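Local coordinates for protein enterochelin esterase (Salmonella enterica subsp. enterica serovar Typhimurium, PDB 3MGA) that probably hydrolyses the ester bonds of ferric enterobactin (enterochelin), a step expected to help release the iron that this siderophore carries into the bacterial cell, at residues R182-R187 and E251-D257; R188-T194 and A235-D241; W259-Q263 and W302-F306; S313-W317 and I355-N360. All coordinates share one frame; numbering follows the deposited sequence.

Interaction 1: residues R182-R187 and E251-D257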
# COMPACT_ATOMS: atom_id res chain seq x y z
N ARG A 182 -6.63 24.83 12.97
CA ARG A 182 -5.17 24.78 12.81
C ARG A 182 -4.79 24.68 11.32
O ARG A 182 -3.97 25.44 10.83
CB ARG A 182 -4.65 23.56 13.58
CG ARG A 182 -3.22 23.07 13.31
CD ARG A 182 -2.16 23.88 13.93
NE ARG A 182 -2.29 23.92 15.39
CZ ARG A 182 -1.44 24.56 16.19
NH1 ARG A 182 -0.37 25.16 15.68
NH2 ARG A 182 -1.65 24.57 17.50
N LEU A 183 -5.40 23.74 10.62
CA LEU A 183 -5.11 23.52 9.19
C LEU A 183 -5.87 24.45 8.26
O LEU A 183 -5.38 24.78 7.17
CB LEU A 183 -5.39 22.08 8.80
CG LEU A 183 -4.49 21.07 9.50
CD1 LEU A 183 -4.94 19.65 9.23
CD2 LEU A 183 -3.02 21.29 9.08
N GLY A 184 -7.07 24.85 8.66
CA GLY A 184 -7.88 25.74 7.86
C GLY A 184 -8.58 25.02 6.73
O GLY A 184 -8.81 25.59 5.67
N ASN A 185 -8.90 23.75 6.95
CA ASN A 185 -9.60 22.94 5.96
C ASN A 185 -10.51 21.91 6.63
O ASN A 185 -10.35 21.61 7.81
CB ASN A 185 -8.61 22.27 4.99
CG ASN A 185 -7.65 21.31 5.69
OD1 ASN A 185 -8.02 20.60 6.63
ND2 ASN A 185 -6.42 21.27 5.21
N SER A 186 -11.49 21.41 5.87
CA SER A 186 -12.45 20.40 6.35
C SER A 186 -12.10 19.07 5.72
O SER A 186 -11.50 19.01 4.65
CB SER A 186 -13.89 20.80 6.03
OG SER A 186 -14.23 22.02 6.68
N ARG A 187 -12.55 17.99 6.35
CA ARG A 187 -12.18 16.65 5.91
C ARG A 187 -13.02 15.56 6.55
O ARG A 187 -13.51 15.74 7.64
CB ARG A 187 -10.76 16.53 6.40
CG ARG A 187 -10.06 15.26 6.32
CD ARG A 187 -8.91 15.38 7.30
NE ARG A 187 -8.18 16.64 7.14
CZ ARG A 187 -7.06 16.79 6.43
NH1 ARG A 187 -6.48 15.75 5.83
NH2 ARG A 187 -6.49 17.99 6.36
N GLU A 251 0.66 17.93 3.96
CA GLU A 251 0.33 17.62 5.36
C GLU A 251 0.97 16.38 5.97
O GLU A 251 1.19 16.35 7.17
CB GLU A 251 -1.21 17.53 5.51
CG GLU A 251 -1.92 18.86 5.18
CD GLU A 251 -3.44 18.77 5.22
OE1 GLU A 251 -4.00 17.65 5.11
OE2 GLU A 251 -4.08 19.84 5.34
N LEU A 252 1.27 15.37 5.16
CA LEU A 252 1.87 14.15 5.68
C LEU A 252 3.40 14.14 5.82
O LEU A 252 3.92 13.56 6.78
CB LEU A 252 1.43 12.92 4.86
CG LEU A 252 -0.05 12.52 4.93
CD1 LEU A 252 -0.28 11.21 4.16
CD2 LEU A 252 -0.51 12.36 6.37
N PRO A 253 4.14 14.75 4.88
CA PRO A 253 5.59 14.67 5.05
C PRO A 253 6.18 15.59 6.12
O PRO A 253 6.66 16.69 5.82
CB PRO A 253 6.14 15.00 3.66
CG PRO A 253 5.11 15.74 3.00
CD PRO A 253 3.78 15.28 3.55
N CYS A 254 6.15 15.11 7.36
CA CYS A 254 6.70 15.84 8.50
C CYS A 254 6.13 17.25 8.66
O CYS A 254 6.88 18.22 8.74
CB CYS A 254 8.23 15.89 8.41
SG CYS A 254 9.01 14.25 8.32
N ASN A 255 4.81 17.34 8.70
CA ASN A 255 4.13 18.62 8.93
C ASN A 255 3.57 18.57 10.36
O ASN A 255 2.66 17.80 10.64
CB ASN A 255 3.01 18.85 7.91
CG ASN A 255 2.38 20.22 8.03
OD1 ASN A 255 2.67 20.99 8.94
ND2 ASN A 255 1.50 20.55 7.08
N ALA A 256 4.13 19.39 11.24
CA ALA A 256 3.74 19.40 12.65
C ALA A 256 2.29 19.80 12.89
O ALA A 256 1.64 19.23 13.75
CB ALA A 256 4.68 20.28 13.47
N ASP A 257 1.79 20.76 12.12
CA ASP A 257 0.39 21.18 12.29
C ASP A 257 -0.61 20.06 12.13
O ASP A 257 -1.60 20.01 12.84
CB ASP A 257 0.03 22.35 11.38
CG ASP A 257 0.55 23.68 11.90
OD1 ASP A 257 1.10 23.69 13.02
OD2 ASP A 257 0.38 24.71 11.20
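Glu251 OE1 is gripped by two nitrogens of one guanidinium: Arg187 NH2 donates over 2.8 Å, and Arg187 NH1 adds a weak bond of 3.2 Å. The oxygen lies at the edge of the guanidinium, close to its plane, and the NH2 bond is fairly straight (N-H...O 157°), meeting OE1 on the syn side 25° out of the carboxylate plane; the two planes are 31° apart. The other carboxylate oxygen, Glu251 OE2, takes a 2.7 Å bond from Asn185 ND2, which arrives nearly along the C-O axis. Asn185 OD1 accepts from Arg187 NH2 at 3.0 Å, so this nitrogen is shared with Glu251 OE1 and Asn185 bridges the pair. These side chains join the start of strand 185-193, near the edge of the mixed alpha/beta-hydrolase sheet, to the C-terminal end of helix 245-251, before the loop to helix 256-273. Arg187 NH1 also bonds to Asp241 O, just past the end of neighbouring strand 236-240. Gly184 and Asn185 both face Ser180 in a G1 beta bulge, and Gly184 has positive phi. Nearer the surface, the bend of Arg182 at chi2 lays CD 3.4 Å from Asp257 OD1, while Arg182 NH1 makes only a weak, oblique salt bridge to the same oxygen; Arg182 NH2 bonds to Gln264. Leu183 CD2 packs on Asp257 CB at 4.0 Å. At the N-cap of the helix, Asn255 OD1 accepts a weak bond from Asp257 N.

Interaction 2: residues R188-T194 and A235-D241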
# COMPACT_ATOMS: atom_id res chain seq x y z
N ARG A 188 -13.15 14.42 5.88
CA ARG A 188 -13.90 13.29 6.41
C ARG A 188 -13.01 12.41 7.25
O ARG A 188 -11.84 12.22 6.92
CB ARG A 188 -14.43 12.39 5.28
CG ARG A 188 -15.46 12.97 4.36
CD ARG A 188 -15.71 12.02 3.18
NE ARG A 188 -14.53 11.86 2.33
CZ ARG A 188 -14.45 11.04 1.28
NH1 ARG A 188 -15.48 10.27 0.93
NH2 ARG A 188 -13.32 10.98 0.56
N VAL A 189 -13.60 11.87 8.31
CA VAL A 189 -12.92 10.90 9.17
C VAL A 189 -13.94 9.77 9.42
O VAL A 189 -15.15 10.02 9.57
CB VAL A 189 -12.43 11.52 10.49
CG1 VAL A 189 -11.37 12.59 10.22
CG2 VAL A 189 -13.61 12.08 11.30
N TRP A 190 -13.46 8.54 9.41
CA TRP A 190 -14.34 7.40 9.65
C TRP A 190 -14.03 6.77 11.00
O TRP A 190 -12.89 6.73 11.44
CB TRP A 190 -14.17 6.35 8.56
CG TRP A 190 -14.69 6.74 7.21
CD1 TRP A 190 -15.90 6.40 6.67
CD2 TRP A 190 -14.00 7.49 6.20
NE1 TRP A 190 -16.01 6.90 5.39
CE2 TRP A 190 -14.86 7.58 5.08
CE3 TRP A 190 -12.74 8.09 6.12
CZ2 TRP A 190 -14.51 8.25 3.92
CZ3 TRP A 190 -12.39 8.76 4.97
CH2 TRP A 190 -13.27 8.83 3.88
N ILE A 191 -15.06 6.28 11.68
CA ILE A 191 -14.87 5.67 12.98
C ILE A 191 -15.48 4.29 13.04
O ILE A 191 -16.67 4.12 12.81
CB ILE A 191 -15.53 6.50 14.10
CG1 ILE A 191 -14.95 7.92 14.14
CG2 ILE A 191 -15.32 5.84 15.46
CD1 ILE A 191 -15.60 8.80 15.22
N LEU A 192 -14.66 3.29 13.35
CA LEU A 192 -15.15 1.93 13.51
C LEU A 192 -14.76 1.45 14.91
O LEU A 192 -13.64 1.64 15.33
CB LEU A 192 -14.53 0.98 12.49
CG LEU A 192 -14.94 -0.49 12.67
CD1 LEU A 192 -16.40 -0.66 12.31
CD2 LEU A 192 -14.08 -1.42 11.83
N THR A 193 -15.71 0.84 15.61
CA THR A 193 -15.45 0.28 16.93
C THR A 193 -15.69 -1.22 16.81
O THR A 193 -16.63 -1.64 16.15
CB THR A 193 -16.39 0.86 18.00
OG1 THR A 193 -17.74 0.50 17.70
CG2 THR A 193 -16.28 2.37 18.07
N THR A 194 -14.84 -2.03 17.43
CA THR A 194 -14.99 -3.49 17.35
C THR A 194 -15.16 -4.18 18.70
O THR A 194 -14.93 -5.38 18.83
CB THR A 194 -13.79 -4.11 16.60
OG1 THR A 194 -12.57 -3.86 17.33
CG2 THR A 194 -13.68 -3.51 15.21
N ALA A 235 -11.29 -2.47 19.60
CA ALA A 235 -10.62 -1.18 19.47
C ALA A 235 -11.49 -0.12 18.85
O ALA A 235 -12.66 -0.35 18.56
CB ALA A 235 -9.35 -1.35 18.62
N VAL A 236 -10.89 1.06 18.67
CA VAL A 236 -11.52 2.21 18.05
C VAL A 236 -10.63 2.59 16.89
O VAL A 236 -9.49 2.99 17.11
CB VAL A 236 -11.61 3.41 19.03
CG1 VAL A 236 -12.08 4.69 18.30
CG2 VAL A 236 -12.52 3.07 20.21
N TYR A 237 -11.14 2.47 15.67
CA TYR A 237 -10.37 2.79 14.46
C TYR A 237 -10.76 4.13 13.85
O TYR A 237 -11.93 4.37 13.58
CB TYR A 237 -10.55 1.68 13.43
CG TYR A 237 -10.04 0.34 13.88
CD1 TYR A 237 -8.71 -0.03 13.67
CD2 TYR A 237 -10.86 -0.56 14.53
CE1 TYR A 237 -8.24 -1.26 14.08
CE2 TYR A 237 -10.40 -1.79 14.95
CZ TYR A 237 -9.08 -2.13 14.73
OH TYR A 237 -8.62 -3.35 15.15
N LEU A 238 -9.77 4.99 13.61
CA LEU A 238 -9.98 6.31 13.03
C LEU A 238 -9.30 6.45 11.67
O LEU A 238 -8.07 6.51 11.58
CB LEU A 238 -9.44 7.36 13.98
CG LEU A 238 -9.62 8.81 13.59
CD1 LEU A 238 -11.10 9.14 13.41
CD2 LEU A 238 -9.00 9.70 14.66
N LEU A 239 -10.08 6.50 10.60
CA LEU A 239 -9.51 6.66 9.26
C LEU A 239 -9.60 8.11 8.86
O LEU A 239 -10.70 8.68 8.86
CB LEU A 239 -10.22 5.77 8.24
CG LEU A 239 -9.87 4.28 8.25
CD1 LEU A 239 -10.05 3.65 9.62
CD2 LEU A 239 -10.75 3.58 7.21
N ILE A 240 -8.46 8.71 8.53
CA ILE A 240 -8.44 10.12 8.17
C ILE A 240 -8.24 10.33 6.67
O ILE A 240 -7.32 9.78 6.07
CB ILE A 240 -7.35 10.90 8.93
CG1 ILE A 240 -7.44 10.63 10.43
CG2 ILE A 240 -7.49 12.39 8.65
CD1 ILE A 240 -6.37 11.35 11.22
N ASP A 241 -9.11 11.13 6.07
CA ASP A 241 -9.06 11.44 4.64
C ASP A 241 -7.89 12.37 4.40
O ASP A 241 -7.76 13.39 5.09
CB ASP A 241 -10.36 12.13 4.23
CG ASP A 241 -10.50 12.32 2.74
OD1 ASP A 241 -9.58 11.99 1.98
OD2 ASP A 241 -11.56 12.82 2.33
O HOH W 1 -10.29 -4.70 16.63
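With CG set anti to the carbonyl carbon in Arg188 (chi1 -66°) and anti to the backbone N in Asp241 (chi1 -172°), the two side chains converge at the end of the strand pair. Arg188 grips side-on: NE and NH2 both donate to Asp241 OD2, each at 3.1 Å. The oxygen lies in the guanidinium plane, but both nitrogens reach it from the same face of the carboxylate, well out of its plane. Trp190 CH2 sits 3.6 Å above the guanidinium, over its centre, so the indole covers one face of the group; Glu215 is the salt-bridge partner of Arg188 NH1, and Ile243 N bonds to Asp241 OD1. Between the strands the pairing is antiparallel, with axes 4.6 Å apart. Trp190 with Leu239 and Leu192 with Tyr237 are hydrogen-bonded pairs, and Tyr237 N reaches Leu192 O at 2.7 Å. At the far end the Thr194 hydroxyl replaces a backbone acceptor: Ala235 N donates to Thr194 OG1 at 3.0 Å, and a water joins that hydroxyl to Tyr237 OH. Thr194 CG2 meets the Tyr237 ring edge at CE2, 3.7 Å away. Strand 185-193 also bonds to 174-180, and 236-240 to the parallel strand 204-207. Trp190, Leu192, Tyr237 and Leu239 face helices 210-216 and 220-228, whereas Ile191, Leu238 and Ile240 on the other face pack on helix 256-273.

Interaction 3: residues W259-Q263 and W302-F306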
# COMPACT_ATOMS: atom_id res chain seq x y z
N TRP A 259 -0.36 16.87 12.92
CA TRP A 259 -0.43 16.11 14.17
C TRP A 259 -0.84 16.93 15.38
O TRP A 259 -1.46 16.38 16.30
CB TRP A 259 0.87 15.35 14.41
CG TRP A 259 1.02 14.26 13.44
CD1 TRP A 259 1.86 14.21 12.37
CD2 TRP A 259 0.22 13.07 13.37
NE1 TRP A 259 1.67 13.04 11.68
CE2 TRP A 259 0.66 12.33 12.27
CE3 TRP A 259 -0.81 12.56 14.17
CZ2 TRP A 259 0.12 11.09 11.94
CZ3 TRP A 259 -1.36 11.34 13.83
CH2 TRP A 259 -0.89 10.62 12.72
N LEU A 260 -0.51 18.22 15.40
CA LEU A 260 -0.96 19.08 16.48
C LEU A 260 -2.48 19.16 16.39
O LEU A 260 -3.17 18.98 17.38
CB LEU A 260 -0.36 20.49 16.38
CG LEU A 260 1.11 20.68 16.76
CD1 LEU A 260 1.58 22.06 16.37
CD2 LEU A 260 1.33 20.42 18.27
N ALA A 261 -2.98 19.41 15.18
CA ALA A 261 -4.40 19.52 14.92
C ALA A 261 -5.17 18.25 15.30
O ALA A 261 -6.26 18.34 15.87
CB ALA A 261 -4.64 19.85 13.44
N VAL A 262 -4.61 17.09 14.96
CA VAL A 262 -5.24 15.81 15.28
C VAL A 262 -5.42 15.63 16.79
O VAL A 262 -6.45 15.14 17.25
CB VAL A 262 -4.42 14.63 14.70
CG1 VAL A 262 -4.77 13.32 15.39
CG2 VAL A 262 -4.60 14.53 13.18
N GLN A 263 -4.42 16.05 17.56
CA GLN A 263 -4.48 15.89 19.02
C GLN A 263 -5.38 16.91 19.73
O GLN A 263 -6.13 16.55 20.64
CB GLN A 263 -3.08 15.97 19.60
CG GLN A 263 -2.14 14.93 19.02
CD GLN A 263 -0.73 15.09 19.52
OE1 GLN A 263 -0.48 15.03 20.73
NE2 GLN A 263 0.21 15.26 18.60
N TRP A 302 5.74 12.99 19.34
CA TRP A 302 4.74 12.94 20.42
C TRP A 302 4.56 11.50 20.92
O TRP A 302 3.48 10.91 20.79
CB TRP A 302 3.41 13.51 19.94
CG TRP A 302 3.53 14.92 19.48
CD1 TRP A 302 3.51 16.04 20.27
CD2 TRP A 302 3.72 15.38 18.14
NE1 TRP A 302 3.66 17.16 19.50
CE2 TRP A 302 3.80 16.79 18.19
CE3 TRP A 302 3.83 14.74 16.90
CZ2 TRP A 302 3.98 17.57 17.05
CZ3 TRP A 302 4.01 15.51 15.77
CH2 TRP A 302 4.09 16.91 15.86
N PRO A 303 5.64 10.94 21.52
CA PRO A 303 5.60 9.55 22.00
C PRO A 303 4.68 9.37 23.21
O PRO A 303 4.31 8.25 23.54
CB PRO A 303 7.06 9.26 22.37
CG PRO A 303 7.64 10.60 22.68
CD PRO A 303 6.90 11.61 21.85
N THR A 304 4.33 10.48 23.86
CA THR A 304 3.44 10.46 25.01
C THR A 304 1.99 10.24 24.59
O THR A 304 1.14 9.95 25.43
CB THR A 304 3.54 11.80 25.81
OG1 THR A 304 2.68 11.76 26.95
CG2 THR A 304 3.16 12.99 24.92
N ARG A 305 1.72 10.40 23.30
CA ARG A 305 0.38 10.20 22.74
C ARG A 305 0.36 9.06 21.72
O ARG A 305 -0.61 8.30 21.66
CB ARG A 305 -0.10 11.50 22.11
CG ARG A 305 -1.46 11.45 21.40
CD ARG A 305 -2.66 11.10 22.30
NE ARG A 305 -2.78 9.68 22.59
CZ ARG A 305 -3.80 9.12 23.25
NH1 ARG A 305 -4.80 9.87 23.70
NH2 ARG A 305 -3.81 7.81 23.46
N PHE A 306 1.42 8.93 20.92
CA PHE A 306 1.49 7.88 19.90
C PHE A 306 2.71 7.00 20.15
O PHE A 306 3.82 7.30 19.70
CB PHE A 306 1.56 8.50 18.50
CG PHE A 306 0.52 9.57 18.25
CD1 PHE A 306 -0.82 9.24 18.14
CD2 PHE A 306 0.90 10.90 18.10
CE1 PHE A 306 -1.78 10.21 17.90
CE2 PHE A 306 -0.06 11.88 17.86
CZ PHE A 306 -1.40 11.53 17.76
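One face of the Trp302 indole carries the amide nitrogen of Gln263, with NE2 3.4 Å above the plane and displaced toward the rim. The amide stands nearly upright on the indole, the planes 80° apart, and NE2 is 3.5 Å from Trp302 CG. The same nitrogen lies at the edge of the Phe306 ring, where it approaches CE2. Phe306 is covered on both faces: Arg305 CG lies over the centre of one, and the edge of Trp259 is directed at the other. The latter is an edge-to-face pair, its six-membered rings having centroids 5.1 Å apart and planes at 64°. Trp259 also meets Trp302, though obliquely, through CB against CZ3 at 3.4 Å, so that three aromatic residues form a cluster. The Gln263 side chain leaves its helix with CG anti to the carbonyl carbon (chi1 -58°) and remains extended beyond it, which carries the amide between Trp302 and Phe306. NE2 is further tied to its own helix by a 3.1 Å bond to Trp259 O, an oxygen that also accepts from Gln263 N; the two donors reach it from opposite faces of the carbonyl plane. Leu260 CD2 completes the apolar contact at Trp302 CZ2, 4.1 Å away. The turn 302-306 is held by Trp302 O, which accepts from both Arg305 N and Phe306 N. It links helix 290-301 to strand 308-312; Trp259 NE1 bonds to Ser294 of that helix, and Trp259 and Phe306 both touch Ala298 as well as Val285 on strand 284-288.

Interaction 4: residues S313-W317 and I355-N360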
# COMPACT_ATOMS: atom_id res chain seq x y z
N SER A 313 6.25 0.79 3.60
CA SER A 313 6.88 1.47 2.46
C SER A 313 7.13 2.95 2.76
O SER A 313 6.91 3.82 1.92
CB SER A 313 6.04 1.32 1.19
OG SER A 313 5.97 -0.03 0.80
N GLY A 314 7.58 3.23 3.98
CA GLY A 314 7.83 4.60 4.42
C GLY A 314 8.72 5.39 3.48
O GLY A 314 9.77 4.92 3.05
N SER A 315 8.29 6.61 3.16
CA SER A 315 9.04 7.48 2.27
C SER A 315 10.15 8.19 3.04
O SER A 315 10.15 9.41 3.17
CB SER A 315 8.10 8.50 1.63
OG SER A 315 7.10 7.84 0.88
N PHE A 316 11.10 7.41 3.55
CA PHE A 316 12.22 7.94 4.33
C PHE A 316 13.34 8.47 3.45
O PHE A 316 14.43 8.79 3.94
CB PHE A 316 12.71 6.90 5.33
CG PHE A 316 11.65 6.48 6.28
CD1 PHE A 316 11.20 7.35 7.26
CD2 PHE A 316 11.07 5.22 6.18
CE1 PHE A 316 10.20 6.97 8.13
CE2 PHE A 316 10.06 4.84 7.05
CZ PHE A 316 9.63 5.71 8.02
N TRP A 317 13.07 8.55 2.15
CA TRP A 317 13.98 9.15 1.18
C TRP A 317 13.62 10.63 1.06
O TRP A 317 14.38 11.41 0.49
CB TRP A 317 13.88 8.45 -0.18
CG TRP A 317 12.47 8.22 -0.67
CD1 TRP A 317 11.79 7.03 -0.64
CD2 TRP A 317 11.56 9.19 -1.20
NE1 TRP A 317 10.53 7.20 -1.15
CE2 TRP A 317 10.36 8.52 -1.49
CE3 TRP A 317 11.65 10.56 -1.47
CZ2 TRP A 317 9.25 9.16 -2.04
CZ3 TRP A 317 10.55 11.20 -2.02
CH2 TRP A 317 9.37 10.50 -2.30
N ILE A 355 14.60 1.73 -3.86
CA ILE A 355 14.87 3.02 -3.25
C ILE A 355 14.25 3.06 -1.86
O ILE A 355 14.95 3.32 -0.87
CB ILE A 355 14.35 4.20 -4.11
CG1 ILE A 355 15.10 4.24 -5.45
CG2 ILE A 355 14.55 5.52 -3.39
CD1 ILE A 355 14.73 5.42 -6.35
N VAL A 356 12.96 2.76 -1.78
CA VAL A 356 12.25 2.76 -0.51
C VAL A 356 12.83 1.71 0.43
O VAL A 356 13.08 2.00 1.60
CB VAL A 356 10.75 2.51 -0.71
CG1 VAL A 356 10.03 2.35 0.64
CG2 VAL A 356 10.14 3.64 -1.53
N PHE A 357 13.08 0.51 -0.08
CA PHE A 357 13.64 -0.57 0.72
C PHE A 357 14.99 -0.19 1.35
O PHE A 357 15.21 -0.37 2.55
CB PHE A 357 13.79 -1.82 -0.13
CG PHE A 357 14.27 -3.02 0.64
CD1 PHE A 357 13.38 -3.77 1.39
CD2 PHE A 357 15.59 -3.41 0.60
CE1 PHE A 357 13.81 -4.87 2.10
CE2 PHE A 357 16.02 -4.51 1.30
CZ PHE A 357 15.13 -5.25 2.05
N GLN A 358 15.90 0.33 0.54
CA GLN A 358 17.22 0.75 1.03
C GLN A 358 17.07 1.86 2.05
O GLN A 358 17.77 1.89 3.06
CB GLN A 358 18.11 1.20 -0.12
CG GLN A 358 18.58 0.07 -1.03
CD GLN A 358 19.40 0.57 -2.22
OE1 GLN A 358 20.47 0.04 -2.52
NE2 GLN A 358 18.90 1.61 -2.89
N ALA A 359 16.14 2.78 1.80
CA ALA A 359 15.89 3.88 2.70
C ALA A 359 15.43 3.34 4.06
O ALA A 359 15.87 3.81 5.11
CB ALA A 359 14.86 4.82 2.12
N ASN A 360 14.54 2.35 4.05
CA ASN A 360 14.06 1.77 5.31
C ASN A 360 15.13 0.99 6.08
O ASN A 360 15.07 0.94 7.31
CB ASN A 360 12.81 0.92 5.12
CG ASN A 360 11.55 1.77 5.00
OD1 ASN A 360 10.75 1.82 5.93
ND2 ASN A 360 11.40 2.46 3.88
O HOH W 2 8.21 1.67 6.25
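A single side-chain nitrogen, Asn360 ND2, bonds to two backbone oxygens on different segments: Gly314 O at 3.1 Å across the contact, and Val356 O at 2.9 Å one turn back in its own helix. In this alpha/beta-hydrolase domain the loop 313-317 follows strand 308-312 and leans on helix 354-367, and Asn360 fastens the two together. The bond to Gly314 O lies in the carbonyl plane on a lone pair, whereas the one to Val356 O comes from above that carbonyl plane; both acceptors lie close to the amide plane, as expected for two N-H groups used separately. Val356 O accepts a second time, from Asn360 N. The other end of the amide, OD1, meets the edge of the Phe316 ring, 3.3 Å from CE2, with ring and amide planes 72° apart. A water accepts from Gly314 N and probably donates to Asn360 OD1, although it has more acceptors within reach than protons. Ser315 OG bonds to Ser289, the central residue of a likely nucleophile elbow, so the loop probably borders the active site. Ser313 OG is held by Glu353 and Trp388. Trp317 places CG between the backbone N and carbonyl carbon (chi1 46°), which swings the indole edge to the helix; Ser315 CB covers one of its faces, and its NE1 lies 3.6 Å from Val356 CG2.

How the interactions relate
All four contacts belong to the putative esterase part of the chain and are built around its mixed eight-stranded sheet. Interactions 1 and 2 share strand 185-193, and the segments of interaction 2 fall between those of interaction 1 in sequence; their centres are about 18 Å apart. Interaction 2 pairs two strands at the antiparallel end, interaction 1 ties that end to the segment leading into helix 256-273, and interaction 3, its centre about 13 Å from that of interaction 1, packs this helix on the loop between helix 290-301 and strand 308-312. Interaction 4 comes last, its centre about 23 to 27 Å from theirs, beside strand 308-312 and helix 354-367, where Ser315 bonds to the likely elbow serine, Ser289.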